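Local coordinates for major extracellular endoglucanase (Xanthomonas campestris pv. campestris, PDB 4TUF), which catalyses the hydrolysis of internal beta-1,4-glucosidic linkages in cellulose, lichenin and cereal beta-D-glucans through its family 5 catalytic domain, at residues K94-F99 with V106-H111; D135-A140 with L185-K190; T171-A176 with I193-I198; T222-N225 with R230-L233. All blocks are in the same frame, centred on the assembly; numbering follows the deposited sequence.

Interaction 1: residues K94-F99 with V106-H111. With 2HP (dihydrogenphosphate ion), chain E.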
loop_
_atom_site.group_PDB
_atom_site.type_symbol
_atom_site.label_atom_id
_atom_site.label_comp_id
_atom_site.label_asym_id
_atom_site.label_seq_id
_atom_site.Cartn_x
_atom_site.Cartn_y
_atom_site.Cartn_z
ATOM N N LYS A 94 -3.702 17.014 9.819
ATOM C CA LYS A 94 -3.105 16.910 11.145
ATOM C C LYS A 94 -2.360 15.585 11.361
ATOM O O LYS A 94 -1.348 15.542 12.061
ATOM C CB LYS A 94 -4.189 17.081 12.209
ATOM C CG LYS A 94 -3.684 17.576 13.544
ATOM C CD LYS A 94 -4.842 17.950 14.453
ATOM C CE LYS A 94 -4.354 18.722 15.665
ATOM N NZ LYS A 94 -3.773 20.035 15.264
ATOM N N VAL A 95 -2.864 14.507 10.764
ATOM C CA VAL A 95 -2.234 13.198 10.912
ATOM C C VAL A 95 -0.920 13.114 10.132
ATOM O O VAL A 95 0.091 12.635 10.649
ATOM C CB VAL A 95 -3.176 12.063 10.455
ATOM C CG1 VAL A 95 -2.420 10.747 10.374
ATOM C CG2 VAL A 95 -4.352 11.932 11.412
ATOM N N ILE A 96 -0.937 13.588 8.891
ATOM C CA ILE A 96 0.266 13.619 8.067
ATOM C C ILE A 96 1.329 14.514 8.706
ATOM O O ILE A 96 2.524 14.207 8.662
ATOM C CB ILE A 96 -0.062 14.091 6.637
ATOM C CG1 ILE A 96 -0.758 12.962 5.875
ATOM C CG2 ILE A 96 1.192 14.502 5.886
ATOM C CD1 ILE A 96 -1.548 13.426 4.680
ATOM N N ALA A 97 0.884 15.600 9.330
ATOM C CA ALA A 97 1.789 16.508 10.024
ATOM C C ALA A 97 2.433 15.831 11.234
ATOM O O ALA A 97 3.574 16.137 11.593
ATOM C CB ALA A 97 1.049 17.778 10.449
ATOM N N GLU A 98 1.698 14.915 11.861
ATOM C CA GLU A 98 2.194 14.210 13.041
ATOM C C GLU A 98 3.241 13.170 12.665
ATOM O O GLU A 98 4.293 13.086 13.301
ATOM C CB GLU A 98 1.047 13.543 13.802
ATOM C CG GLU A 98 1.503 12.650 14.953
ATOM C CD GLU A 98 2.167 13.423 16.078
ATOM O OE1 GLU A 98 2.042 14.669 16.112
ATOM O OE2 GLU A 98 2.813 12.780 16.937
ATOM N N PHE A 99 2.943 12.373 11.640
ATOM C CA PHE A 99 3.923 11.452 11.072
ATOM C C PHE A 99 5.198 12.194 10.696
ATOM O O PHE A 99 6.306 11.720 10.945
ATOM C CB PHE A 99 3.358 10.748 9.837
ATOM C CG PHE A 99 2.348 9.683 10.149
ATOM C CD1 PHE A 99 2.610 8.718 11.108
ATOM C CD2 PHE A 99 1.130 9.649 9.483
ATOM C CE1 PHE A 99 1.677 7.737 11.394
ATOM C CE2 PHE A 99 0.193 8.670 9.768
ATOM C CZ PHE A 99 0.466 7.713 10.723
ATOM N N VAL A 106 5.576 8.636 4.808
ATOM C CA VAL A 106 4.172 8.410 4.481
ATOM C C VAL A 106 3.956 8.193 2.981
ATOM O O VAL A 106 4.285 9.053 2.166
ATOM C CB VAL A 106 3.295 9.595 4.951
ATOM C CG1 VAL A 106 1.853 9.406 4.519
ATOM C CG2 VAL A 106 3.381 9.749 6.450
ATOM N N LEU A 107 3.404 7.038 2.626
ATOM C CA LEU A 107 3.013 6.760 1.251
ATOM C C LEU A 107 1.493 6.857 1.142
ATOM O O LEU A 107 0.772 5.989 1.632
ATOM C CB LEU A 107 3.506 5.373 0.804
ATOM C CG LEU A 107 3.304 4.966 -0.673
ATOM C CD1 LEU A 107 4.071 5.877 -1.629
ATOM C CD2 LEU A 107 3.694 3.510 -0.923
ATOM N N LEU A 108 1.004 7.919 0.514
ATOM C CA LEU A 108 -0.432 8.080 0.322
ATOM C C LEU A 108 -0.927 7.115 -0.761
ATOM O O LEU A 108 -0.186 6.767 -1.675
ATOM C CB LEU A 108 -0.768 9.538 -0.021
ATOM C CG LEU A 108 -0.437 10.507 1.123
ATOM C CD1 LEU A 108 -0.474 11.948 0.681
ATOM C CD2 LEU A 108 -1.378 10.304 2.300
ATOM N N ASP A 109 -2.181 6.687 -0.638
ATOM C CA ASP A 109 -2.736 5.617 -1.458
ATOM C C ASP A 109 -4.173 5.941 -1.880
ATOM O O ASP A 109 -5.060 6.078 -1.039
ATOM C CB ASP A 109 -2.673 4.295 -0.677
ATOM C CG ASP A 109 -3.626 3.229 -1.213
ATOM O OD1 ASP A 109 -3.904 3.207 -2.431
ATOM O OD2 ASP A 109 -4.091 2.394 -0.407
ATOM N N HIS A 110 -4.394 6.066 -3.185
ATOM C CA HIS A 110 -5.730 6.311 -3.728
ATOM C C HIS A 110 -6.491 4.996 -3.757
ATOM O O HIS A 110 -6.402 4.232 -4.724
ATOM C CB HIS A 110 -5.652 6.916 -5.129
ATOM C CG HIS A 110 -6.959 7.442 -5.631
ATOM N ND1 HIS A 110 -8.051 6.630 -5.857
ATOM C CD2 HIS A 110 -7.350 8.700 -5.946
ATOM C CE1 HIS A 110 -9.063 7.367 -6.284
ATOM N NE2 HIS A 110 -8.662 8.626 -6.350
ATOM N N HIS A 111 -7.248 4.736 -2.697
ATOM C CA HIS A 111 -7.681 3.375 -2.410
ATOM C C HIS A 111 -8.997 3.008 -3.072
ATOM O O HIS A 111 -9.138 1.922 -3.645
ATOM C CB HIS A 111 -7.792 3.186 -0.899
ATOM C CG HIS A 111 -7.575 1.778 -0.448
ATOM N ND1 HIS A 111 -6.319 1.233 -0.301
ATOM C CD2 HIS A 111 -8.453 0.807 -0.103
ATOM C CE1 HIS A 111 -6.434 -0.018 0.113
ATOM N NE2 HIS A 111 -7.718 -0.300 0.242
HETATM P P 2HP E . -2.628 19.651 19.181
HETATM O O1 2HP E . -1.753 20.853 19.450
HETATM O O2 2HP E . -2.861 18.881 20.462
HETATM O O3 2HP E . -3.955 20.120 18.628
HETATM O O4 2HP E . -1.945 18.752 18.176
#

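Interaction 2: residues D135-A140 with L185-K190. With 2HP (dihydrogenphosphate ion), chain G; 2HP (dihydrogenphosphate ion), chain K.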
loop_
_atom_site.group_PDB
_atom_site.type_symbol
_atom_site.label_atom_id
_atom_site.label_comp_id
_atom_site.label_asym_id
_atom_site.label_seq_id
_atom_site.Cartn_x
_atom_site.Cartn_y
_atom_site.Cartn_z
ATOM N N ASP A 135 -7.636 14.326 -8.494
ATOM C CA ASP A 135 -7.514 14.016 -7.078
ATOM C C ASP A 135 -6.063 13.704 -6.707
ATOM O O ASP A 135 -5.582 14.143 -5.662
ATOM C CB ASP A 135 -8.453 12.865 -6.706
ATOM C CG ASP A 135 -9.923 13.304 -6.666
ATOM O OD1 ASP A 135 -10.180 14.531 -6.589
ATOM O OD2 ASP A 135 -10.820 12.433 -6.715
ATOM N N LEU A 136 -5.364 12.972 -7.571
ATOM C CA LEU A 136 -3.923 12.772 -7.412
ATOM C C LEU A 136 -3.171 14.108 -7.366
ATOM O O LEU A 136 -2.316 14.314 -6.506
ATOM C CB LEU A 136 -3.367 11.902 -8.546
ATOM C CG LEU A 136 -3.873 10.456 -8.637
ATOM C CD1 LEU A 136 -3.264 9.749 -9.831
ATOM C CD2 LEU A 136 -3.593 9.681 -7.358
ATOM N N ARG A 137 -3.483 15.016 -8.282
ATOM C CA ARG A 137 -2.824 16.317 -8.279
ATOM C C ARG A 137 -3.172 17.100 -7.026
ATOM O O ARG A 137 -2.329 17.824 -6.501
ATOM C CB ARG A 137 -3.192 17.138 -9.516
ATOM C CG ARG A 137 -2.585 16.637 -10.814
ATOM C CD ARG A 137 -2.551 17.735 -11.876
ATOM N NE ARG A 137 -3.888 18.244 -12.159
ATOM C CZ ARG A 137 -4.711 17.714 -13.054
ATOM N NH1 ARG A 137 -4.330 16.658 -13.765
ATOM N NH2 ARG A 137 -5.914 18.241 -13.239
ATOM N N PHE A 138 -4.406 16.958 -6.547
ATOM C CA PHE A 138 -4.835 17.678 -5.343
ATOM C C PHE A 138 -3.983 17.292 -4.152
ATOM O O PHE A 138 -3.510 18.139 -3.396
ATOM C CB PHE A 138 -6.304 17.399 -5.011
ATOM C CG PHE A 138 -6.763 18.047 -3.732
ATOM C CD1 PHE A 138 -7.225 19.351 -3.730
ATOM C CD2 PHE A 138 -6.724 17.356 -2.529
ATOM C CE1 PHE A 138 -7.641 19.947 -2.564
ATOM C CE2 PHE A 138 -7.138 17.954 -1.356
ATOM C CZ PHE A 138 -7.598 19.250 -1.372
ATOM N N VAL A 139 -3.817 15.991 -3.982
ATOM C CA VAL A 139 -3.034 15.462 -2.890
ATOM C C VAL A 139 -1.564 15.859 -3.030
ATOM O O VAL A 139 -0.923 16.275 -2.061
ATOM C CB VAL A 139 -3.182 13.944 -2.827
ATOM C CG1 VAL A 139 -2.077 13.344 -2.017
ATOM C CG2 VAL A 139 -4.548 13.587 -2.251
ATOM N N ALA A 140 -1.038 15.756 -4.243
ATOM C CA ALA A 140 0.356 16.101 -4.478
ATOM C C ALA A 140 0.581 17.579 -4.195
ATOM O O ALA A 140 1.568 17.961 -3.562
ATOM C CB ALA A 140 0.758 15.753 -5.903
ATOM N N LEU A 185 3.921 14.226 -10.893
ATOM C CA LEU A 185 5.281 14.763 -10.969
ATOM C C LEU A 185 5.314 16.203 -11.489
ATOM O O LEU A 185 6.292 16.924 -11.292
ATOM C CB LEU A 185 6.165 13.872 -11.846
ATOM C CG LEU A 185 6.532 12.492 -11.287
ATOM C CD1 LEU A 185 7.498 11.766 -12.221
ATOM C CD2 LEU A 185 7.121 12.602 -9.886
ATOM N N ALA A 186 4.246 16.626 -12.150
ATOM C CA ALA A 186 4.166 18.002 -12.620
ATOM C C ALA A 186 4.025 18.944 -11.437
ATOM O O ALA A 186 4.400 20.113 -11.513
ATOM C CB ALA A 186 2.998 18.174 -13.577
ATOM N N VAL A 187 3.479 18.421 -10.341
ATOM C CA VAL A 187 3.181 19.225 -9.164
ATOM C C VAL A 187 4.166 18.944 -8.042
ATOM O O VAL A 187 4.570 19.849 -7.316
ATOM C CB VAL A 187 1.757 18.962 -8.648
ATOM C CG1 VAL A 187 1.418 19.930 -7.549
ATOM C CG2 VAL A 187 0.756 19.097 -9.771
ATOM N N ALA A 188 4.535 17.676 -7.901
ATOM C CA ALA A 188 5.468 17.235 -6.866
ATOM C C ALA A 188 6.582 16.402 -7.495
ATOM O O ALA A 188 6.552 15.176 -7.432
ATOM C CB ALA A 188 4.737 16.435 -5.797
ATOM N N PRO A 189 7.565 17.067 -8.120
ATOM C CA PRO A 189 8.583 16.346 -8.897
ATOM C C PRO A 189 9.577 15.551 -8.044
ATOM O O PRO A 189 10.358 14.776 -8.598
ATOM C CB PRO A 189 9.294 17.467 -9.667
ATOM C CG PRO A 189 9.022 18.703 -8.890
ATOM C CD PRO A 189 7.677 18.529 -8.271
ATOM N N LYS A 190 9.533 15.729 -6.726
ATOM C CA LYS A 190 10.411 14.996 -5.817
ATOM C C LYS A 190 9.695 13.821 -5.144
ATOM O O LYS A 190 10.239 13.185 -4.239
ATOM C CB LYS A 190 10.977 15.942 -4.756
ATOM C CG LYS A 190 12.025 16.900 -5.299
ATOM C CD LYS A 190 12.342 18.022 -4.331
ATOM C CE LYS A 190 12.767 17.476 -2.983
ATOM N NZ LYS A 190 13.234 18.558 -2.062
HETATM P P 2HP G . -13.515 15.430 -7.498
HETATM O O1 2HP G . -12.189 16.106 -7.762
HETATM O O2 2HP G . -13.300 13.944 -7.316
HETATM O O3 2HP G . -14.128 15.979 -6.229
HETATM O O4 2HP G . -14.452 15.691 -8.659
HETATM P P 2HP K . -11.479 17.683 -4.214
HETATM O O1 2HP K . -11.208 18.610 -3.052
HETATM O O2 2HP K . -11.753 16.288 -3.709
HETATM O O3 2HP K . -12.679 18.185 -4.981
HETATM O O4 2HP K . -10.269 17.640 -5.116
#

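Interaction 3: residues T171-A176 with I193-I198. With 2HP (dihydrogenphosphate ion), chain H.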
loop_
_atom_site.group_PDB
_atom_site.type_symbol
_atom_site.label_atom_id
_atom_site.label_comp_id
_atom_site.label_asym_id
_atom_site.label_seq_id
_atom_site.Cartn_x
_atom_site.Cartn_y
_atom_site.Cartn_z
ATOM N N THR A 171 -8.862 -0.093 -20.847
ATOM C CA THR A 171 -8.524 -1.066 -19.814
ATOM C C THR A 171 -7.032 -1.147 -19.475
ATOM O O THR A 171 -6.661 -1.780 -18.488
ATOM C CB THR A 171 -8.991 -2.479 -20.216
ATOM O OG1 THR A 171 -8.372 -2.858 -21.451
ATOM C CG2 THR A 171 -10.500 -2.524 -20.377
ATOM N N ASP A 172 -6.180 -0.524 -20.282
ATOM C CA ASP A 172 -4.737 -0.631 -20.069
ATOM C C ASP A 172 -4.262 0.186 -18.868
ATOM O O ASP A 172 -4.091 1.401 -18.951
ATOM C CB ASP A 172 -3.969 -0.201 -21.322
ATOM C CG ASP A 172 -3.842 -1.322 -22.345
ATOM O OD1 ASP A 172 -4.158 -2.486 -22.008
ATOM O OD2 ASP A 172 -3.413 -1.038 -23.486
ATOM N N TRP A 173 -4.031 -0.503 -17.757
ATOM C CA TRP A 173 -3.560 0.125 -16.530
ATOM C C TRP A 173 -2.207 0.808 -16.695
ATOM O O TRP A 173 -1.948 1.839 -16.068
ATOM C CB TRP A 173 -3.482 -0.913 -15.408
ATOM C CG TRP A 173 -2.727 -0.455 -14.199
ATOM C CD1 TRP A 173 -1.677 -1.089 -13.605
ATOM C CD2 TRP A 173 -2.959 0.738 -13.435
ATOM N NE1 TRP A 173 -1.238 -0.370 -12.520
ATOM C CE2 TRP A 173 -2.007 0.756 -12.392
ATOM C CE3 TRP A 173 -3.875 1.792 -13.530
ATOM C CZ2 TRP A 173 -1.940 1.790 -11.456
ATOM C CZ3 TRP A 173 -3.810 2.820 -12.596
ATOM C CH2 TRP A 173 -2.848 2.810 -11.576
ATOM N N ASN A 174 -1.342 0.242 -17.533
ATOM C CA ASN A 174 -0.004 0.803 -17.720
ATOM C C ASN A 174 -0.048 2.241 -18.230
ATOM O O ASN A 174 0.676 3.103 -17.742
ATOM C CB ASN A 174 0.820 -0.061 -18.676
ATOM C CG ASN A 174 0.115 -0.314 -19.985
ATOM O OD1 ASN A 174 -1.056 -0.697 -20.005
ATOM N ND2 ASN A 174 0.820 -0.094 -21.095
ATOM N N LYS A 175 -0.916 2.500 -19.200
ATOM C CA LYS A 175 -1.026 3.836 -19.766
ATOM C C LYS A 175 -1.682 4.805 -18.788
ATOM O O LYS A 175 -1.302 5.977 -18.710
ATOM C CB LYS A 175 -1.809 3.792 -21.074
ATOM C CG LYS A 175 -1.234 2.813 -22.080
ATOM C CD LYS A 175 0.235 3.093 -22.364
ATOM C CE LYS A 175 0.415 4.301 -23.259
ATOM N NZ LYS A 175 1.828 4.410 -23.715
ATOM N N ALA A 176 -2.668 4.317 -18.043
ATOM C CA ALA A 176 -3.331 5.142 -17.042
ATOM C C ALA A 176 -2.355 5.524 -15.931
ATOM O O ALA A 176 -2.443 6.614 -15.369
ATOM C CB ALA A 176 -4.530 4.427 -16.476
ATOM N N ILE A 193 6.553 7.537 -7.377
ATOM C CA ILE A 193 5.310 7.025 -7.931
ATOM C C ILE A 193 5.248 5.520 -7.726
ATOM O O ILE A 193 6.064 4.780 -8.277
ATOM C CB ILE A 193 5.194 7.354 -9.428
ATOM C CG1 ILE A 193 5.398 8.856 -9.657
ATOM C CG2 ILE A 193 3.847 6.908 -9.978
ATOM C CD1 ILE A 193 4.302 9.708 -9.065
ATOM N N ALA A 194 4.304 5.061 -6.913
ATOM C CA ALA A 194 4.160 3.622 -6.704
ATOM C C ALA A 194 3.124 3.053 -7.662
ATOM O O ALA A 194 2.009 3.568 -7.766
ATOM C CB ALA A 194 3.783 3.314 -5.267
ATOM N N VAL A 195 3.503 1.994 -8.370
ATOM C CA VAL A 195 2.609 1.353 -9.323
ATOM C C VAL A 195 2.400 -0.109 -8.959
ATOM O O VAL A 195 3.350 -0.833 -8.670
ATOM C CB VAL A 195 3.148 1.449 -10.756
ATOM C CG1 VAL A 195 2.187 0.778 -11.733
ATOM C CG2 VAL A 195 3.368 2.900 -11.132
ATOM N N GLU A 196 1.145 -0.534 -8.957
ATOM C CA GLU A 196 0.816 -1.908 -8.624
ATOM C C GLU A 196 0.561 -2.711 -9.883
ATOM O O GLU A 196 0.398 -2.159 -10.980
ATOM C CB GLU A 196 -0.407 -1.966 -7.709
ATOM C CG GLU A 196 -0.269 -1.136 -6.436
ATOM C CD GLU A 196 -1.529 -1.171 -5.590
ATOM O OE1 GLU A 196 -2.193 -2.233 -5.575
ATOM O OE2 GLU A 196 -1.860 -0.136 -4.962
ATOM N N GLY A 197 0.520 -4.024 -9.719
ATOM C CA GLY A 197 0.238 -4.896 -10.831
ATOM C C GLY A 197 -1.248 -4.993 -11.111
ATOM O O GLY A 197 -2.056 -4.235 -10.575
ATOM N N ILE A 198 -1.598 -5.931 -11.980
ATOM C CA ILE A 198 -2.982 -6.215 -12.300
ATOM C C ILE A 198 -3.232 -7.673 -11.941
ATOM O O ILE A 198 -2.485 -8.245 -11.144
ATOM C CB ILE A 198 -3.275 -5.947 -13.780
ATOM C CG1 ILE A 198 -2.378 -6.821 -14.659
ATOM C CG2 ILE A 198 -3.037 -4.473 -14.094
ATOM C CD1 ILE A 198 -2.824 -6.904 -16.100
HETATM P P 2HP H . -3.105 2.317 -25.598
HETATM O O1 2HP H . -3.204 3.803 -25.329
HETATM O O2 2HP H . -1.658 1.921 -25.816
HETATM O O3 2HP H . -3.649 1.549 -24.418
HETATM O O4 2HP H . -3.926 1.991 -26.828
#

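Interaction 4: residues T222-N225 with R230-L233. With 2HP (dihydrogenphosphate ion), chain F.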
loop_
_atom_site.group_PDB
_atom_site.type_symbol
_atom_site.label_atom_id
_atom_site.label_comp_id
_atom_site.label_asym_id
_atom_site.label_seq_id
_atom_site.Cartn_x
_atom_site.Cartn_y
_atom_site.Cartn_z
ATOM N N THR A 222 6.026 -4.583 -21.909
ATOM C CA THR A 222 5.602 -3.198 -22.048
ATOM C C THR A 222 6.121 -2.347 -20.900
ATOM O O THR A 222 5.466 -2.218 -19.868
ATOM C CB THR A 222 4.060 -3.084 -22.104
ATOM O OG1 THR A 222 3.536 -4.058 -23.018
ATOM C CG2 THR A 222 3.646 -1.700 -22.557
ATOM N N PRO A 223 7.306 -1.761 -21.078
ATOM C CA PRO A 223 7.904 -0.861 -20.088
ATOM C C PRO A 223 7.003 0.329 -19.770
ATOM O O PRO A 223 6.245 0.782 -20.625
ATOM C CB PRO A 223 9.190 -0.392 -20.771
ATOM C CG PRO A 223 9.485 -1.425 -21.786
ATOM C CD PRO A 223 8.157 -1.921 -22.265
ATOM N N LEU A 224 7.092 0.824 -18.542
ATOM C CA LEU A 224 6.344 2.002 -18.129
ATOM C C LEU A 224 7.077 3.279 -18.522
ATOM O O LEU A 224 8.281 3.399 -18.304
ATOM C CB LEU A 224 6.111 1.977 -16.618
ATOM C CG LEU A 224 5.119 0.924 -16.136
ATOM C CD1 LEU A 224 5.178 0.792 -14.621
ATOM C CD2 LEU A 224 3.712 1.287 -16.601
ATOM N N ASN A 225 6.352 4.231 -19.099
ATOM C CA ASN A 225 6.930 5.532 -19.403
ATOM C C ASN A 225 6.872 6.433 -18.171
ATOM O O ASN A 225 6.184 7.457 -18.157
ATOM C CB ASN A 225 6.208 6.180 -20.578
ATOM C CG ASN A 225 6.939 7.391 -21.110
ATOM O OD1 ASN A 225 8.056 7.695 -20.683
ATOM N ND2 ASN A 225 6.320 8.086 -22.054
ATOM N N ARG A 230 12.060 7.602 -10.210
ATOM C CA ARG A 230 10.872 7.838 -9.390
ATOM C C ARG A 230 9.994 6.600 -9.274
ATOM O O ARG A 230 9.168 6.511 -8.366
ATOM C CB ARG A 230 10.031 8.983 -9.957
ATOM C CG ARG A 230 10.700 10.336 -9.923
ATOM C CD ARG A 230 11.049 10.748 -8.520
ATOM N NE ARG A 230 11.579 12.106 -8.500
ATOM C CZ ARG A 230 12.856 12.405 -8.689
ATOM N NH1 ARG A 230 13.252 13.665 -8.667
ATOM N NH2 ARG A 230 13.736 11.441 -8.904
ATOM N N LEU A 231 10.157 5.658 -10.197
ATOM C CA LEU A 231 9.254 4.513 -10.275
ATOM C C LEU A 231 9.511 3.481 -9.189
ATOM O O LEU A 231 10.597 2.914 -9.088
ATOM C CB LEU A 231 9.353 3.842 -11.639
ATOM C CG LEU A 231 8.537 2.556 -11.770
ATOM C CD1 LEU A 231 7.044 2.815 -11.572
ATOM C CD2 LEU A 231 8.804 1.915 -13.115
ATOM N N LEU A 232 8.487 3.240 -8.383
ATOM C CA LEU A 232 8.550 2.257 -7.314
ATOM C C LEU A 232 7.456 1.226 -7.560
ATOM O O LEU A 232 6.277 1.574 -7.613
ATOM C CB LEU A 232 8.384 2.943 -5.954
ATOM C CG LEU A 232 8.323 2.125 -4.663
ATOM C CD1 LEU A 232 9.644 1.418 -4.369
ATOM C CD2 LEU A 232 7.928 3.032 -3.502
ATOM N N LEU A 233 7.838 -0.032 -7.755
ATOM C CA LEU A 233 6.852 -1.080 -8.002
ATOM C C LEU A 233 6.362 -1.640 -6.671
ATOM O O LEU A 233 7.164 -1.956 -5.782
ATOM C CB LEU A 233 7.441 -2.191 -8.866
ATOM C CG LEU A 233 7.916 -1.862 -10.282
ATOM C CD1 LEU A 233 8.554 -3.096 -10.886
ATOM C CD2 LEU A 233 6.769 -1.379 -11.158
HETATM P P 2HP F . 17.047 13.394 -8.862
HETATM O O1 2HP F . 18.441 13.879 -9.185
HETATM O O2 2HP F . 16.997 11.894 -9.026
HETATM O O3 2HP F . 16.695 13.756 -7.437
HETATM O O4 2HP F . 16.058 14.045 -9.802
#

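Interaction 1: residues K94-F99 with V106-H111
Ile96 and Phe99 on helix 88-102 pack against Val106 and Leu108 on strand 105-110, the return from outer helix to inner strand in the beta/alpha barrel of this family 5 catalytic domain. The closest approach is between CB of Phe99 and CG2 of Val106, 3.5 Å apart. The two side chains cross at about a right angle. CG2 of Val106 also lies 3.8 Å from Phe99 CD2, meeting the ring obliquely. Val106 directs its other methyl, CG1, anti to the backbone N (chi1 176°), which leaves CG2 to make the contact. Leu108, two residues further along the strand, and Ile96 of the helix meet tip to tip, with Ile96 CD1 3.9 Å from Leu108 CD2. Tyr143 of helix 129-143 touches both of them, and Ile46 of helix 42-51 lies against Phe99. At the start of the helical segment, NZ of Lys94 stands 3.4 Å from O3 of a dihydrogenphosphate whose pocket also includes Lys43 and Asp82. Past the packed part of the strand, His111 ND1 donates to Asp109 OD2 on its syn side, tilted 25° from the carboxylate plane. No hydrogen bond joins the two segments, and all four touching residues are buried. Helix and strand are therefore held together here by buried hydrocarbon packing, and Lys94 and the Asp109-His111 pair stand apart from it.

Interaction 2: residues D135-A140 with L185-K190
Ala140 and Arg137 of helix 129-143 meet Val187 and Ala188, near the end of helix 173-187. The apolar packing centres on Ala140. Its CB is 4.0 Å from CB of Ala188 and 4.3 Å from CB of Val187, and these small side chains allow the two CA atoms of Ala140 and Ala188 to come within 5.8 Å. Val187 spreads its methyls over two neighbours: CG1, opposite the backbone N (chi1 -173°), is turned to Ala140 and lies 4.2 Å from its carbonyl C, while CG2, opposite the carbonyl carbon, lies 4.1 Å from CD of Arg137. Arg137 crosses the valine at about a right angle and touches it with this CD, part of its aliphatic chain. Val184, on the second helix, adds to the cover of Ala140. The polar groups lie on another side of helix 129-143. Asp135 OD1 is 2.8 Å from O1 of one dihydrogenphosphate, and its OD2 is hydrogen-bonded to Tyr127 OH. A second dihydrogenphosphate lies over one face of the Phe138 ring, its O1 3.8 Å above the plane and offset toward the rim. Arg67 lines both anion pockets, which probably offsets the charge gathered beside Asp135. With no hydrogen bond between the segments, helix 129-143 meets the end of helix 173-187 and the chain after it through alanine and valine carbons and the aliphatic part of Arg137; the anions take no part.

Interaction 3: residues T171-A176 with I193-I198
Trp173, in the first turn of helix 173-187, lays its indole beside Val195, Glu196 and Ile198 at the end of strand 192-195 and in the loop that follows. Its CB is 3.8 Å from CG2 of Ile198. CG stands anti to the backbone N (chi1 167°), which sends the indole out toward the strand end. The next atom, CD1, comes 3.7 Å from the same isoleucine methyl, the two side chains sliding past each other in opposite directions. NE1 then donates to the backbone O of Glu196 at 2.9 Å, with a moderately bent N-H...O angle of 144°. The carbonyl oxygen sits at the indole edge, tilted slightly from the ring plane, whereas the donor is tilted 30° from the carbonyl plane. NE1 also passes 3.7 Å from CG1 of Val195, and CE2 lies 4.2 Å from that methyl. The bond gives the buried indole N-H a partner and, with the Ile198 and Val195 contacts, helps to set the ring's rotation. The Glu196 side chain leads away, with OE1 accepting from the backbone N of Glu157, the probable proton donor, and OE2 in a salt bridge with Arg58. Helix 173-187 is the connection of the beta-alpha-beta crossover from strand 149-153 to strand 192-195. Trp173 ties the helix start to the end of strand 192-195, while Val195 also packs on Leu231 of neighbouring strand 231-238.

Interaction 4: residues T222-N225 with R230-L233
Leu224 and Leu231 are brought together by different first torsions: CG of Leu224 is anti to its carbonyl carbon (chi1 -71°), and CG of Leu231 is anti to its amide nitrogen (chi1 175°). They cross at about a right angle, and CD1 of Leu224 sits astride the fork of Leu231, 4.1 Å from its CD2 and also 4.1 Å from its CD1. Leu233 adds the end of its side chain from two residues along the strand, with its CD2 4.4 Å from Leu224 CD1. One methyl of the loop thus serves as the point of contact for both strand leucines, without a hydrogen bond between the segments. Arg230 points elsewhere: NH1 donates to O4 of a dihydrogenphosphate at 3.1 Å and NH2 to O2 at 3.3 Å, a two-pronged grip with the phosphorus in the guanidinium plane. Ser2 and Asn229 complete that anion pocket. Segment 222-225 lies in the long connection between strands 192-195 and 231-238, and Leu224 covers the outer side of strand 231-238, beside Trp164 and Leu219. Helix 173-187 flanks the loop, touching Thr222 and Leu224 through Asn174.

In the fold
Interactions 1, 3 and 4 all reach the eight-stranded parallel barrel, whereas interaction 2 joins two of its outer helices. Interaction 1 closes first along the chain; interactions 2 and 3 alternate their segments because both use helix 173-187, and interaction 4 follows. Interactions 3 and 4 are nearest, with centres about 9 Å apart on adjacent strands 192-195 and 231-238, joined by backbone bonds between Ile193, Val195 and Leu232. Interactions 1 and 4 are about 23 Å apart. Leu108 packs on Val139 to connect interactions 1 and 2, and Arg230 NE probably bonds Pro189 O to connect 2 and 4. Together they follow consecutive barrel units, with interaction 3 nearest the probable catalytic glutamates.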